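Local coordinates for protein carbohydrate binding module (Uncultured bacterium, PDB 2W3J) that probably binds uronic acid sugars, as a calcium-bearing family 35 carbohydrate-binding module, at residues 1-10 with 122-133; 65-75 with 107-118. All coordinates share one frame; numbering follows the deposited sequence. Where two conformers were deposited one is given.

The two contacts lie on opposite sides of the chain's centre, their centres about 18 Å apart, in an all-beta sandwich. Contact 1 joins the N-terminal residues 1-10 to residues 122-133 near the C-terminus, so both chain ends are brought together in one sandwich. It closes a long loop of chain in which contact 2 (65-75 with 107-118) is nested. Strand 2-5 is an outermost strand of a four-stranded sheet and pairs with strand 120-126. Contact 2 belongs to the other sheet, where strands 69-73 and 104-112 are neighbours; strand 131-133 brings contact 1 to that sheet. Strand 104-112 is followed, after the loop 113-119, by strand 120-126. Each contact has a calcium ion at or near it.

Contact 1 of 2, residues 1-10 with 122-133; sequences MWLFEESAVG and DSIRVTGNGITP. With CA (calcium ion), chain C.
Phe4 packs on Ile124 and Val126 where strand 2-5, at the edge of one sheet of the beta-sandwich, runs antiparallel to strand 122-126; strand 131-133 then crosses to the other sheet and faces the side chains of Trp2 and Phe4.

Backbone pairing holds the edge strand. Trp2 with Val126 and Phe4 with Ile124 are hydrogen-bonded pairs, each with two bonds, and the one from Phe4 N to Ile124 O is short and nearly straight (2.7 Å, 166°). Beyond the ladder, Met1 N donates to Gly128 O from above the carbonyl plane and to a water that probably bridges to Ile131 O.

Apolar contacts cover the face that carries buried Phe4 and, at the surface, Trp2. Trp2 swings its indole beside its own carbonyl carbon (chi1 -164°), which lays it against Pro133, whose CD lies 3.6 Å from the centroid of the five-membered ring, a CH-pi contact that suits proline's compact, apolar ring. Trp2 CD1 in turn stands over the centre of the Phe4 ring. Val9 CG1 meets Pro133 CG at 3.6 Å. Next to it Gly10 must lack a side chain: at its phi of 101° a CB would jam against the preceding carbonyl O, and it would also run into Phe4 CD1. On the sheet's other face, Leu3 CD1 lies over one face of the Arg125 guanidinium in the conformer given.

Metal bonds gather the acidic end. Glu5 OE1 and Glu6 OE1 bind calcium, with Thr26 and Gly29 completing the site; carboxylates suit this place, and the cation probably offsets the repulsion between them. Asp122 and Ser123 form a classic beta bulge opposite Arg58, which makes a salt bridge with Asp122 OD2, while Glu6 OE2 is hydrogen-bonded to Thr28. Asp122 grips the ion twice, its backbone O and its OD1 each 2.4 Å from the calcium.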
loop_
_atom_site.group_PDB
_atom_site.type_symbol
_atom_site.label_atom_id
_atom_site.label_comp_id
_atom_site.label_asym_id
_atom_site.label_seq_id
_atom_site.Cartn_x
_atom_site.Cartn_y
_atom_site.Cartn_z
ATOM N N MET A 1 9.720 -1.527 -13.292
ATOM C CA MET A 1 8.810 -1.115 -12.177
ATOM C C MET A 1 7.450 -1.784 -12.343
ATOM O O MET A 1 7.106 -2.284 -13.428
ATOM C CB MET A 1 8.637 0.404 -12.172
ATOM C CG MET A 1 7.641 0.915 -13.212
ATOM S SD MET A 1 6.017 1.306 -12.518
ATOM C CE MET A 1 6.407 2.866 -11.708
ATOM N N TRP A 2 6.652 -1.809 -11.267
ATOM C CA TRP A 2 5.299 -2.309 -11.438
ATOM C C TRP A 2 4.385 -1.462 -10.556
ATOM O O TRP A 2 4.725 -1.163 -9.405
ATOM C CB TRP A 2 5.154 -3.796 -11.070
ATOM C CG TRP A 2 3.902 -4.358 -11.609
ATOM C CD1 TRP A 2 2.720 -4.536 -10.944
ATOM C CD2 TRP A 2 3.663 -4.756 -12.966
ATOM N NE1 TRP A 2 1.767 -5.034 -11.800
ATOM C CE2 TRP A 2 2.323 -5.182 -13.047
ATOM C CE3 TRP A 2 4.470 -4.801 -14.117
ATOM C CZ2 TRP A 2 1.751 -5.671 -14.229
ATOM C CZ3 TRP A 2 3.913 -5.285 -15.285
ATOM C CH2 TRP A 2 2.554 -5.694 -15.342
ATOM N N LEU A 3 3.239 -1.099 -11.108
ATOM C CA LEU A 3 2.227 -0.367 -10.361
ATOM C C LEU A 3 1.118 -1.314 -9.995
ATOM O O LEU A 3 0.453 -1.885 -10.883
ATOM C CB LEU A 3 1.700 0.784 -11.221
ATOM C CG LEU A 3 0.550 1.613 -10.630
ATOM C CD1 LEU A 3 1.026 2.304 -9.357
ATOM C CD2 LEU A 3 0.031 2.675 -11.669
ATOM N N PHE A 4 0.896 -1.492 -8.684
ATOM C CA PHE A 4 -0.061 -2.480 -8.170
ATOM C C PHE A 4 -1.390 -1.801 -7.782
ATOM O O PHE A 4 -1.395 -0.949 -6.914
ATOM C CB PHE A 4 0.497 -3.138 -6.888
ATOM C CG PHE A 4 1.706 -4.025 -7.144
ATOM C CD1 PHE A 4 1.551 -5.391 -7.214
ATOM C CD2 PHE A 4 2.973 -3.465 -7.303
ATOM C CE1 PHE A 4 2.667 -6.235 -7.445
ATOM C CE2 PHE A 4 4.088 -4.293 -7.558
ATOM C CZ PHE A 4 3.906 -5.670 -7.625
ATOM N N GLU A 5 -2.464 -2.200 -8.444
ATOM C CA GLU A 5 -3.814 -1.682 -8.210
ATOM C C GLU A 5 -4.645 -2.744 -7.508
ATOM O O GLU A 5 -4.445 -3.970 -7.680
ATOM C CB GLU A 5 -4.466 -1.352 -9.563
ATOM C CG GLU A 5 -3.715 -0.289 -10.321
ATOM C CD GLU A 5 -3.954 1.115 -9.792
ATOM O OE1 GLU A 5 -4.804 1.292 -8.877
ATOM O OE2 GLU A 5 -3.303 2.071 -10.298
ATOM N N GLU A 6 -5.646 -2.292 -6.759
ATOM C CA GLU A 6 -6.608 -3.235 -6.216
ATOM C C GLU A 6 -7.315 -4.016 -7.328
ATOM O O GLU A 6 -7.504 -3.512 -8.449
ATOM C CB GLU A 6 -7.602 -2.480 -5.332
ATOM C CG GLU A 6 -8.566 -1.549 -6.061
ATOM C CD GLU A 6 -7.895 -0.399 -6.832
ATOM O OE1 GLU A 6 -6.850 0.132 -6.378
ATOM O OE2 GLU A 6 -8.441 0.001 -7.899
ATOM N N SER A 7 -7.649 -5.262 -7.010
ATOM C CA SER A 7 -8.346 -6.166 -7.930
ATOM C C SER A 7 -7.535 -6.496 -9.200
ATOM O O SER A 7 -8.098 -6.940 -10.208
ATOM C CB SER A 7 -9.729 -5.610 -8.293
ATOM O OG SER A 7 -10.437 -5.207 -7.129
ATOM N N ALA A 8 -6.235 -6.234 -9.177
ATOM C CA ALA A 8 -5.405 -6.608 -10.318
ATOM C C ALA A 8 -4.456 -7.677 -9.778
ATOM O O ALA A 8 -4.296 -7.798 -8.562
ATOM C CB ALA A 8 -4.615 -5.402 -10.848
ATOM N N VAL A 9 -3.821 -8.458 -10.657
ATOM C CA VAL A 9 -2.887 -9.477 -10.180
ATOM C C VAL A 9 -1.808 -8.810 -9.322
ATOM O O VAL A 9 -1.364 -7.698 -9.605
ATOM C CB VAL A 9 -2.277 -10.310 -11.381
ATOM C CG1 VAL A 9 -1.396 -9.435 -12.246
ATOM C CG2 VAL A 9 -1.484 -11.459 -10.870
ATOM N N GLY A 10 -1.383 -9.486 -8.254
ATOM C CA GLY A 10 -0.396 -8.917 -7.339
ATOM C C GLY A 10 -1.110 -8.380 -6.093
ATOM O O GLY A 10 -0.475 -8.142 -5.070
ATOM N N ASP A 122 -4.638 4.032 -2.864
ATOM C CA ASP A 122 -4.919 3.970 -4.312
ATOM C C ASP A 122 -4.075 2.870 -4.971
ATOM O O ASP A 122 -4.556 2.093 -5.798
ATOM C CB ASP A 122 -4.577 5.323 -4.935
ATOM C CG ASP A 122 -4.804 5.339 -6.422
ATOM O OD1 ASP A 122 -5.789 4.687 -6.868
ATOM O OD2 ASP A 122 -4.014 6.015 -7.107
ATOM N N SER A 123 -2.804 2.835 -4.617
ATOM C CA SER A 123 -1.886 1.915 -5.291
ATOM C C SER A 123 -0.563 1.885 -4.551
ATOM O O SER A 123 -0.254 2.761 -3.729
ATOM C CB SER A 123 -1.619 2.438 -6.719
ATOM O OG SER A 123 -1.043 3.768 -6.678
ATOM N N ILE A 124 0.232 0.874 -4.862
ATOM C CA ILE A 124 1.636 0.886 -4.493
ATOM C C ILE A 124 2.463 0.645 -5.771
ATOM O O ILE A 124 2.094 -0.180 -6.593
ATOM C CB ILE A 124 1.990 -0.101 -3.342
ATOM C CG1 ILE A 124 3.430 0.129 -2.894
ATOM C CG2 ILE A 124 1.768 -1.592 -3.680
ATOM C CD1 ILE A 124 3.759 -0.707 -1.673
ATOM N N ARG A 125 3.513 1.449 -5.929
ATOM C CA ARG A 125 4.394 1.379 -7.100
ATOM C C ARG A 125 5.774 0.966 -6.607
ATOM O O ARG A 125 6.343 1.636 -5.750
ATOM C CB ARG A 125 4.487 2.763 -7.747
ATOM C CG ARG A 125 5.291 2.819 -9.070
ATOM C CD ARG A 125 5.513 4.252 -9.492
ATOM N NE ARG A 125 4.272 4.994 -9.686
ATOM C CZ ARG A 125 3.605 5.030 -10.835
ATOM N NH1 ARG A 125 4.052 4.347 -11.883
ATOM N NH2 ARG A 125 2.486 5.735 -10.935
ATOM N N VAL A 126 6.304 -0.137 -7.135
ATOM C CA VAL A 126 7.659 -0.539 -6.761
ATOM C C VAL A 126 8.593 -0.254 -7.954
ATOM O O VAL A 126 8.386 -0.797 -9.049
ATOM C CB VAL A 126 7.688 -2.027 -6.374
ATOM C CG1 VAL A 126 9.138 -2.496 -5.999
ATOM C CG2 VAL A 126 6.683 -2.275 -5.211
ATOM N N THR A 127 9.581 0.600 -7.738
ATOM C CA THR A 127 10.489 0.964 -8.830
ATOM C C THR A 127 11.709 0.060 -8.898
ATOM O O THR A 127 12.132 -0.527 -7.902
ATOM C CB THR A 127 10.928 2.432 -8.765
ATOM O OG1 THR A 127 11.552 2.701 -7.504
ATOM C CG2 THR A 127 9.738 3.334 -8.955
ATOM N N GLY A 128 12.264 -0.069 -10.103
ATOM C CA GLY A 128 13.405 -0.952 -10.332
ATOM C C GLY A 128 13.101 -1.974 -11.412
ATOM O O GLY A 128 11.941 -2.305 -11.673
ATOM N N ASN A 129 14.151 -2.490 -12.049
ATOM C CA ASN A 129 13.976 -3.459 -13.100
ATOM C C ASN A 129 13.608 -4.789 -12.500
ATOM O O ASN A 129 13.950 -5.075 -11.358
ATOM C CB ASN A 129 15.276 -3.628 -13.913
ATOM C CG ASN A 129 15.821 -2.302 -14.423
ATOM O OD1 ASN A 129 15.079 -1.476 -14.980
ATOM N ND2 ASN A 129 17.126 -2.092 -14.250
ATOM N N GLY A 130 12.932 -5.612 -13.281
ATOM C CA GLY A 130 12.696 -6.986 -12.893
ATOM C C GLY A 130 11.645 -7.181 -11.805
ATOM O O GLY A 130 11.647 -8.194 -11.112
ATOM N N ILE A 131 10.738 -6.222 -11.672
ATOM C CA ILE A 131 9.634 -6.356 -10.705
ATOM C C ILE A 131 8.364 -6.723 -11.481
ATOM O O ILE A 131 8.014 -6.035 -12.459
ATOM C CB ILE A 131 9.411 -5.032 -9.943
ATOM C CG1 ILE A 131 10.640 -4.630 -9.135
ATOM C CG2 ILE A 131 8.197 -5.146 -9.041
ATOM C CD1 ILE A 131 10.955 -5.575 -8.015
ATOM N N THR A 132 7.706 -7.809 -11.084
ATOM C CA THR A 132 6.414 -8.194 -11.651
ATOM C C THR A 132 5.481 -8.596 -10.512
ATOM O O THR A 132 5.938 -8.786 -9.397
ATOM C CB THR A 132 6.519 -9.408 -12.604
ATOM O OG1 THR A 132 7.168 -10.488 -11.934
ATOM C CG2 THR A 132 7.336 -9.040 -13.861
ATOM N N PRO A 133 4.187 -8.754 -10.805
ATOM C CA PRO A 133 3.263 -9.254 -9.805
ATOM C C PRO A 133 3.515 -10.742 -9.617
ATOM O O PRO A 133 4.094 -11.371 -10.493
ATOM C CB PRO A 133 1.871 -9.007 -10.423
ATOM C CG PRO A 133 2.116 -8.758 -11.881
ATOM C CD PRO A 133 3.526 -8.332 -12.052
HETATM CA CA CA C . -6.311 2.432 -7.425
HETATM O O HOH W 1 9.817 -4.241 -13.659
HETATM O O HOH W 2 11.903 0.998 -12.798
#

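Contact 2 of 2, residues 65-75 with 107-118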
loop_
_atom_site.group_PDB
_atom_site.type_symbol
_atom_site.label_atom_id
_atom_site.label_comp_id
_atom_site.label_asym_id
_atom_site.label_seq_id
_atom_site.Cartn_x
_atom_site.Cartn_y
_atom_site.Cartn_z
ATOM N N SER A 65 -6.907 13.225 11.404
ATOM C CA SER A 65 -5.549 12.999 11.852
ATOM C C SER A 65 -4.742 12.131 10.879
ATOM O O SER A 65 -5.297 11.587 9.917
ATOM C CB SER A 65 -5.571 12.359 13.228
ATOM O OG SER A 65 -6.018 11.015 13.113
ATOM N N ALA A 66 -3.440 12.011 11.144
ATOM C CA ALA A 66 -2.584 11.089 10.392
ATOM C C ALA A 66 -3.087 9.676 10.642
ATOM O O ALA A 66 -3.780 9.432 11.632
ATOM C CB ALA A 66 -1.118 11.258 10.808
ATOM N N ARG A 67 -2.817 8.749 9.719
ATOM C CA ARG A 67 -3.231 7.365 9.892
ATOM C C ARG A 67 -2.006 6.483 9.818
ATOM O O ARG A 67 -1.749 5.808 8.828
ATOM C CB ARG A 67 -4.236 6.972 8.820
ATOM C CG ARG A 67 -5.555 7.716 9.021
ATOM C CD ARG A 67 -6.655 7.193 8.126
ATOM N NE ARG A 67 -7.817 8.091 8.210
ATOM C CZ ARG A 67 -8.910 7.940 7.475
ATOM N NH1 ARG A 67 -9.002 6.898 6.654
ATOM N NH2 ARG A 67 -9.925 8.812 7.583
ATOM N N ARG A 68 -1.229 6.504 10.891
ATOM C CA ARG A 68 0.039 5.778 10.892
ATOM C C ARG A 68 -0.157 4.299 10.581
ATOM O O ARG A 68 -1.117 3.675 11.018
ATOM C CB ARG A 68 0.767 6.012 12.228
ATOM C CG ARG A 68 1.150 7.477 12.412
ATOM C CD ARG A 68 2.022 7.737 13.665
ATOM N NE ARG A 68 3.334 7.087 13.608
ATOM C CZ ARG A 68 4.400 7.612 13.014
ATOM N NH1 ARG A 68 4.308 8.779 12.384
ATOM N NH2 ARG A 68 5.553 6.964 13.030
ATOM N N ALA A 69 0.777 3.730 9.804
ATOM C CA ALA A 69 0.692 2.321 9.430
ATOM C C ALA A 69 2.093 1.779 9.207
ATOM O O ALA A 69 2.979 2.507 8.790
ATOM C CB ALA A 69 -0.103 2.146 8.131
ATOM N N THR A 70 2.265 0.498 9.419
ATOM C CA THR A 70 3.585 -0.124 9.278
ATOM C C THR A 70 3.671 -0.906 7.985
ATOM O O THR A 70 2.759 -1.661 7.660
ATOM C CB THR A 70 3.875 -1.101 10.438
ATOM O OG1 THR A 70 3.556 -0.480 11.689
ATOM C CG2 THR A 70 5.346 -1.590 10.415
ATOM N N VAL A 71 4.792 -0.743 7.290
ATOM C CA VAL A 71 5.096 -1.510 6.089
ATOM C C VAL A 71 5.826 -2.784 6.542
ATOM O O VAL A 71 6.845 -2.686 7.244
ATOM C CB VAL A 71 5.988 -0.695 5.139
ATOM C CG1 VAL A 71 6.401 -1.521 3.905
ATOM C CG2 VAL A 71 5.243 0.602 4.717
ATOM N N VAL A 72 5.249 -3.939 6.213
ATOM C CA VAL A 72 5.784 -5.242 6.557
ATOM C C VAL A 72 6.237 -5.921 5.269
ATOM O O VAL A 72 5.450 -6.036 4.329
ATOM C CB VAL A 72 4.705 -6.110 7.199
ATOM C CG1 VAL A 72 5.253 -7.509 7.553
ATOM C CG2 VAL A 72 4.156 -5.412 8.458
ATOM N N VAL A 73 7.477 -6.406 5.205
ATOM C CA VAL A 73 7.903 -7.056 3.956
ATOM C C VAL A 73 8.432 -8.434 4.306
ATOM O O VAL A 73 9.298 -8.547 5.190
ATOM C CB VAL A 73 8.971 -6.215 3.232
ATOM C CG1 VAL A 73 9.474 -6.941 1.973
ATOM C CG2 VAL A 73 8.413 -4.799 2.878
ATOM N N ASN A 74 7.857 -9.456 3.689
ATOM C CA ASN A 74 8.207 -10.849 4.001
ATOM C C ASN A 74 8.084 -11.147 5.490
ATOM O O ASN A 74 8.981 -11.764 6.094
ATOM C CB ASN A 74 9.607 -11.138 3.486
ATOM C CG ASN A 74 9.676 -11.049 1.992
ATOM O OD1 ASN A 74 10.634 -10.510 1.422
ATOM N ND2 ASN A 74 8.651 -11.565 1.339
ATOM N N ASP A 75 6.985 -10.660 6.079
ATOM C CA ASP A 75 6.651 -10.927 7.481
ATOM C C ASP A 75 7.515 -10.151 8.486
ATOM O O ASP A 75 7.413 -10.378 9.699
ATOM C CB ASP A 75 6.717 -12.438 7.745
ATOM C CG ASP A 75 5.486 -12.959 8.470
ATOM O OD1 ASP A 75 4.568 -12.155 8.786
ATOM O OD2 ASP A 75 5.436 -14.179 8.735
ATOM N N SER A 107 6.257 -10.820 -0.105
ATOM C CA SER A 107 4.960 -10.278 0.326
ATOM C C SER A 107 5.192 -8.876 0.875
ATOM O O SER A 107 6.237 -8.581 1.473
ATOM C CB SER A 107 4.312 -11.178 1.387
ATOM O OG SER A 107 5.150 -11.239 2.526
ATOM N N ILE A 108 4.211 -7.979 0.675
ATOM C CA ILE A 108 4.262 -6.668 1.243
ATOM C C ILE A 108 2.898 -6.484 1.909
ATOM O O ILE A 108 1.885 -6.824 1.316
ATOM C CB ILE A 108 4.405 -5.570 0.170
ATOM C CG1 ILE A 108 5.729 -5.738 -0.611
ATOM C CG2 ILE A 108 4.329 -4.209 0.828
ATOM C CD1 ILE A 108 5.945 -4.587 -1.628
ATOM N N LYS A 109 2.907 -6.017 3.158
ATOM C CA LYS A 109 1.664 -5.777 3.876
ATOM C C LYS A 109 1.727 -4.378 4.493
ATOM O O LYS A 109 2.780 -3.897 4.938
ATOM C CB LYS A 109 1.427 -6.890 4.930
ATOM C CG LYS A 109 0.103 -6.816 5.698
ATOM C CD LYS A 109 -0.029 -8.071 6.645
ATOM C CE LYS A 109 -1.459 -8.233 7.261
ATOM N NZ LYS A 109 -1.606 -9.526 8.081
ATOM N N LEU A 110 0.580 -3.692 4.516
ATOM C CA LEU A 110 0.526 -2.436 5.189
ATOM C C LEU A 110 -0.517 -2.596 6.298
ATOM O O LEU A 110 -1.633 -3.076 6.029
ATOM C CB LEU A 110 0.063 -1.362 4.205
ATOM C CG LEU A 110 0.029 0.090 4.688
ATOM C CD1 LEU A 110 1.416 0.672 4.976
ATOM C CD2 LEU A 110 -0.630 0.967 3.588
ATOM N N VAL A 111 -0.149 -2.205 7.518
ATOM C CA VAL A 111 -0.941 -2.563 8.713
ATOM C C VAL A 111 -1.200 -1.322 9.572
ATOM O O VAL A 111 -0.272 -0.648 10.022
ATOM C CB VAL A 111 -0.204 -3.622 9.593
ATOM C CG1 VAL A 111 -1.073 -3.996 10.842
ATOM C CG2 VAL A 111 0.103 -4.891 8.767
ATOM N N ALA A 112 -2.477 -1.019 9.812
ATOM C CA ALA A 112 -2.834 0.193 10.545
ATOM C C ALA A 112 -2.366 0.133 12.009
ATOM O O ALA A 112 -2.592 -0.865 12.689
ATOM C CB ALA A 112 -4.370 0.372 10.540
ATOM N N GLU A 113 -1.796 1.230 12.473
ATOM C CA GLU A 113 -1.337 1.303 13.855
ATOM C C GLU A 113 -2.336 1.949 14.788
ATOM O O GLU A 113 -2.144 1.920 16.019
ATOM C CB GLU A 113 -0.042 2.076 13.927
ATOM C CG GLU A 113 1.082 1.316 13.300
ATOM C CD GLU A 113 2.407 1.783 13.809
ATOM O OE1 GLU A 113 2.509 1.982 15.033
ATOM O OE2 GLU A 113 3.335 1.949 12.983
ATOM N N THR A 114 -3.405 2.512 14.225
ATOM C CA THR A 114 -4.384 3.235 15.051
ATOM C C THR A 114 -5.793 2.879 14.683
ATOM O O THR A 114 -6.045 2.231 13.661
ATOM C CB THR A 114 -4.259 4.757 14.908
ATOM O OG1 THR A 114 -4.862 5.214 13.676
ATOM C CG2 THR A 114 -2.820 5.167 14.942
ATOM N N ALA A 115 -6.734 3.359 15.502
ATOM C CA ALA A 115 -8.123 3.053 15.297
ATOM C C ALA A 115 -8.747 3.771 14.106
ATOM O O ALA A 115 -9.908 3.526 13.794
ATOM C CB ALA A 115 -8.929 3.353 16.583
ATOM N N ASP A 116 -8.025 4.676 13.461
ATOM C CA ASP A 116 -8.543 5.274 12.242
ATOM C C ASP A 116 -8.294 4.401 11.018
ATOM O O ASP A 116 -8.656 4.785 9.903
ATOM C CB ASP A 116 -7.927 6.651 12.012
ATOM C CG ASP A 116 -8.543 7.722 12.900
ATOM O OD1 ASP A 116 -9.519 7.404 13.629
ATOM O OD2 ASP A 116 -8.052 8.876 12.846
ATOM N N GLY A 117 -7.699 3.225 11.217
ATOM C CA GLY A 117 -7.366 2.339 10.078
ATOM C C GLY A 117 -6.339 2.931 9.130
ATOM O O GLY A 117 -5.558 3.822 9.492
ATOM N N LEU A 118 -6.304 2.416 7.889
ATOM C CA LEU A 118 -5.431 3.010 6.886
ATOM C C LEU A 118 -6.042 4.251 6.225
ATOM O O LEU A 118 -7.264 4.426 6.205
ATOM C CB LEU A 118 -5.121 1.978 5.795
ATOM C CG LEU A 118 -4.438 0.681 6.280
ATOM C CD1 LEU A 118 -4.207 -0.276 5.094
ATOM C CD2 LEU A 118 -3.081 1.079 6.942
HETATM O O HOH W 3 -5.119 8.121 13.854
HETATM O O HOH W 4 -3.726 4.046 11.572
HETATM O O HOH W 5 4.784 -9.384 4.659
#
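An antiparallel strand pair of the beta-sandwich, 69-73 with 107-112, is built round the hydrogen-bonded pairs Val72-Lys109 and Thr70-Val111, and beyond it the loop 113-118 folds back against Arg67. Val72 N points almost straight at Lys109 O (2.8 Å, 174°), and Lys109 N returns the bond to Val72 O. Asn74 N to Ser107 O continues the ladder at one end, and Glu113 N to Arg68 O at the other.

Branched apolar residues suit the inner face, where Val71, Val73 and Ile108 pack on Ile99 of strand 93-101 in the opposite sheet. Val71 CG2 touches Leu110 CD1 at 3.8 Å. Ala69 is small enough to admit Leu118, but the fit is tight, with Ala69 CB only 3.4 Å from Leu118 CD2. On the outer face, in the conformers given, Thr70 OG1 donates to Glu113 OE2 (2.8 Å) from above the carboxylate plane; that oxygen is also hydrogen-bonded to Thr80.

The loop contains a type I turn from Thr114 to Gly117, in which Thr114 OG1 accepts from Asp116 N as an ST turn. Glycine fits the turn's last position, where phi is positive. Between the two segments a water donates to Arg68 O and Gly117 O and accepts from Thr114 OG1.

Arg67 lies close to the second calcium ion, which Asp32 and Thr33 bind; Thr33 OG1 also holds Leu118 N. The Arg67 side chain, with CG opposite the carbonyl carbon (chi1 -68°) and extended from there to NE, crosses Asp116 at about a right angle, its CB 3.5 Å from Gly117 O. With an alanine here, Leu118 O would probably lose its guanidinium donor and the 116-118 backbone the chain that flanks it. Asp116 O lies over one face of the guanidinium, while at the edge, in its plane, Arg67 NH1 reaches Leu118 O at 3.1 Å.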